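PDB 6DG5: interleukin-2 receptor subunit beta, which probably serves as the beta subunit of the interleukin-2 receptor, transducing the mitogenic signal of the cytokine and taking part in receptor-mediated endocytosis. Local coordinates for residues E69-T74 against H100-L105. Numbering follows the deposited sequence.
Sequences ESQSLT and HPFDNL
Phe102 reaches residues 69-74 with the rim of its ring: Gln71 NE2 lies in the ring plane, 3.5 Å from Phe102 CZ. Amide and ring planes are 35° apart, and the two side chains advance from opposite directions. With CG anti to the backbone N (chi1 -168°) and a bend at chi2, the Gln71 chain brings its NE2 to Leu73 O, making a nearly straight hydrogen bond of 2.7 Å (178° at the hydrogen). The acceptor is almost exactly in the amide plane, which argues for a fixed amide rotation; Arg15 and Ser133, the latter from the second domain, hold its other end, OE1. Leu73 O itself meets the ring edge at Phe102 CE1 (3.7 Å), while Thr74 O approaches Phe102 CD1 obliquely. In this cytokine-receptor homology region of two fibronectin type-III-like domains, the loop between strands 57-63 and 79-86 of the N-terminal domain thus packs on the interdomain linker, which runs from strand 91-99 to strand 111-118. A 3-10 turn, 101-103, sets Pro101 against Leu73 and Phe102 against Gln71 and the two carbonyls; Leu73 CD1 touches Pro101 CG at 3.7 Å, the side chains crossing at about a right angle. Replacing Phe102 by alanine is likely to open a gap beside the Gln71 amide and leave the Leu73 and Thr74 carbonyls without their aromatic neighbour. Tyr12, from strand 8-12, packs on both Gln71 and Pro101.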
ATOM      1  N   GLU B  69      12.834  -4.496  12.852  1.00 23.85           N
ATOM      2  CA  GLU B  69      12.041  -3.792  11.857  1.00 23.73           C
ATOM      3  C   GLU B  69      12.892  -2.957  10.908  1.00 27.64           C
ATOM      4  O   GLU B  69      12.359  -2.071  10.231  1.00 27.30           O
ATOM      5  CB  GLU B  69      11.002  -2.900  12.542  1.00 21.58           C
ATOM      6  CG  GLU B  69      10.020  -3.642  13.441  1.00 39.94           C
ATOM      7  CD  GLU B  69       8.941  -4.368  12.662  1.00 47.94           C
ATOM      8  OE1 GLU B  69       8.217  -5.189  13.268  1.00 50.68           O
ATOM      9  OE2 GLU B  69       8.811  -4.112  11.447  1.00 48.87           O
ATOM     10  N   SER B  70      14.196  -3.217  10.840  1.00 22.52           N
ATOM     11  CA  SER B  70      15.068  -2.462   9.951  1.00 35.11           C
ATOM     12  C   SER B  70      14.912  -2.963   8.520  1.00 32.19           C
ATOM     13  O   SER B  70      14.892  -4.172   8.271  1.00 36.63           O
ATOM     14  CB  SER B  70      16.523  -2.573  10.399  1.00 38.86           C
ATOM     15  OG  SER B  70      17.089  -3.796   9.970  1.00 42.32           O
ATOM     16  N   GLN B  71      14.800  -2.027   7.577  1.00 23.51           N
ATOM     17  CA  GLN B  71      14.601  -2.361   6.167  1.00 23.17           C
ATOM     18  C   GLN B  71      15.969  -2.546   5.525  1.00 30.84           C
ATOM     19  O   GLN B  71      16.570  -1.608   4.999  1.00 29.60           O
ATOM     20  CB  GLN B  71      13.791  -1.282   5.460  1.00 23.97           C
ATOM     21  CG  GLN B  71      13.299  -1.691   4.079  1.00 23.67           C
ATOM     22  CD  GLN B  71      12.336  -2.856   4.137  1.00 38.09           C
ATOM     23  OE1 GLN B  71      11.404  -2.865   4.939  1.00 40.60           O
ATOM     24  NE2 GLN B  71      12.566  -3.857   3.296  1.00 31.21           N
ATOM     25  N   SER B  72      16.462  -3.786   5.549  1.00 22.96           N
ATOM     26  CA  SER B  72      17.813  -4.053   5.070  1.00 23.57           C
ATOM     27  C   SER B  72      17.874  -4.232   3.558  1.00 28.82           C
ATOM     28  O   SER B  72      18.932  -4.018   2.959  1.00 39.15           O
ATOM     29  CB  SER B  72      18.380  -5.293   5.763  1.00 54.39           C
ATOM     30  OG  SER B  72      17.661  -6.455   5.390  1.00 59.86           O
ATOM     31  N   LEU B  73      16.769  -4.621   2.927  1.00 26.75           N
ATOM     32  CA  LEU B  73      16.738  -4.868   1.493  1.00 23.45           C
ATOM     33  C   LEU B  73      15.575  -4.117   0.860  1.00 23.79           C
ATOM     34  O   LEU B  73      14.615  -3.734   1.531  1.00 23.35           O
ATOM     35  CB  LEU B  73      16.618  -6.365   1.186  1.00 22.57           C
ATOM     36  CG  LEU B  73      17.771  -7.257   1.641  1.00 22.47           C
ATOM     37  CD1 LEU B  73      17.385  -8.720   1.510  1.00 21.71           C
ATOM     38  CD2 LEU B  73      19.023  -6.960   0.832  1.00 23.62           C
ATOM     39  N   THR B  74      15.669  -3.924  -0.451  1.00 24.74           N
ATOM     40  CA  THR B  74      14.663  -3.214  -1.228  1.00 29.80           C
ATOM     41  C   THR B  74      14.148  -4.101  -2.355  1.00 28.77           C
ATOM     42  O   THR B  74      14.552  -5.256  -2.511  1.00 25.67           O
ATOM     43  CB  THR B  74      15.221  -1.906  -1.793  1.00 27.33           C
ATOM     44  OG1 THR B  74      16.483  -2.153  -2.426  1.00 32.45           O
ATOM     45  CG2 THR B  74      15.402  -0.893  -0.689  1.00 27.69           C
ATOM     46  N   HIS B 100      16.180 -12.778  -5.508  1.00 34.68           N
ATOM     47  CA  HIS B 100      15.415 -11.542  -5.484  1.00 33.14           C
ATOM     48  C   HIS B 100      14.562 -11.525  -4.227  1.00 32.82           C
ATOM     49  O   HIS B 100      13.636 -12.344  -4.107  1.00 37.59           O
ATOM     50  CB  HIS B 100      14.544 -11.419  -6.730  1.00 35.04           C
ATOM     51  CG  HIS B 100      15.331 -11.313  -7.998  1.00 36.25           C
ATOM     52  ND1 HIS B 100      15.743 -12.415  -8.715  1.00 37.02           N
ATOM     53  CD2 HIS B 100      15.798 -10.233  -8.668  1.00 37.64           C
ATOM     54  CE1 HIS B 100      16.418 -12.019  -9.780  1.00 37.88           C
ATOM     55  NE2 HIS B 100      16.465 -10.699  -9.775  1.00 40.03           N
ATOM     56  N   PRO B 101      14.824 -10.625  -3.276  1.00 23.18           N
ATOM     57  CA  PRO B 101      14.219 -10.774  -1.942  1.00 21.87           C
ATOM     58  C   PRO B 101      12.710 -10.602  -1.923  1.00 37.13           C
ATOM     59  O   PRO B 101      12.017 -11.377  -1.252  1.00 42.16           O
ATOM     60  CB  PRO B 101      14.927  -9.685  -1.120  1.00 27.39           C
ATOM     61  CG  PRO B 101      16.171  -9.358  -1.889  1.00 28.16           C
ATOM     62  CD  PRO B 101      15.796  -9.522  -3.324  1.00 23.83           C
ATOM     63  N   PHE B 102      12.175  -9.610  -2.626  1.00 34.09           N
ATOM     64  CA  PHE B 102      10.739  -9.365  -2.566  1.00 30.66           C
ATOM     65  C   PHE B 102       9.937 -10.274  -3.488  1.00 28.66           C
ATOM     66  O   PHE B 102       8.711 -10.142  -3.547  1.00 22.04           O
ATOM     67  CB  PHE B 102      10.446  -7.898  -2.875  1.00 30.52           C
ATOM     68  CG  PHE B 102      10.643  -6.992  -1.698  1.00 21.89           C
ATOM     69  CD1 PHE B 102      11.909  -6.560  -1.342  1.00 30.33           C
ATOM     70  CD2 PHE B 102       9.563  -6.582  -0.936  1.00 21.24           C
ATOM     71  CE1 PHE B 102      12.092  -5.729  -0.256  1.00 32.18           C
ATOM     72  CE2 PHE B 102       9.738  -5.751   0.151  1.00 21.01           C
ATOM     73  CZ  PHE B 102      11.006  -5.325   0.492  1.00 31.73           C
ATOM     74  N   ASP B 103      10.598 -11.183  -4.202  1.00 28.16           N
ATOM     75  CA  ASP B 103       9.921 -12.265  -4.903  1.00 38.15           C
ATOM     76  C   ASP B 103       9.917 -13.558  -4.100  1.00 38.65           C
ATOM     77  O   ASP B 103       9.304 -14.539  -4.530  1.00 43.06           O
ATOM     78  CB  ASP B 103      10.572 -12.505  -6.271  1.00 48.35           C
ATOM     79  CG  ASP B 103      10.467 -11.297  -7.185  1.00 59.28           C
ATOM     80  OD1 ASP B 103       9.471 -10.553  -7.080  1.00 62.17           O
ATOM     81  OD2 ASP B 103      11.382 -11.087  -8.008  1.00 62.99           O
ATOM     82  N   ASN B 104      10.582 -13.577  -2.940  1.00 31.96           N
ATOM     83  CA  ASN B 104      10.649 -14.745  -2.064  1.00 26.61           C
ATOM     84  C   ASN B 104      10.318 -14.296  -0.639  1.00 29.70           C
ATOM     85  O   ASN B 104      11.159 -14.351   0.260  1.00 30.39           O
ATOM     86  CB  ASN B 104      12.025 -15.410  -2.140  1.00 30.18           C
ATOM     87  CG  ASN B 104      12.257 -16.131  -3.457  1.00 45.59           C
ATOM     88  OD1 ASN B 104      12.309 -15.510  -4.520  1.00 55.08           O
ATOM     89  ND2 ASN B 104      12.403 -17.449  -3.390  1.00 51.69           N
ATOM     90  N   LEU B 105       9.080 -13.858  -0.435  1.00 28.29           N
ATOM     91  CA  LEU B 105       8.644 -13.310   0.842  1.00 20.65           C
ATOM     92  C   LEU B 105       7.919 -14.372   1.657  1.00 26.62           C
ATOM     93  O   LEU B 105       7.010 -15.039   1.152  1.00 33.87           O
ATOM     94  CB  LEU B 105       7.732 -12.102   0.630  1.00 18.82           C
ATOM     95  CG  LEU B 105       8.405 -10.789   0.232  1.00 22.42           C
ATOM     96  CD1 LEU B 105       7.358  -9.711   0.012  1.00 18.74           C
ATOM     97  CD2 LEU B 105       9.401 -10.358   1.294  1.00 25.96           C
TER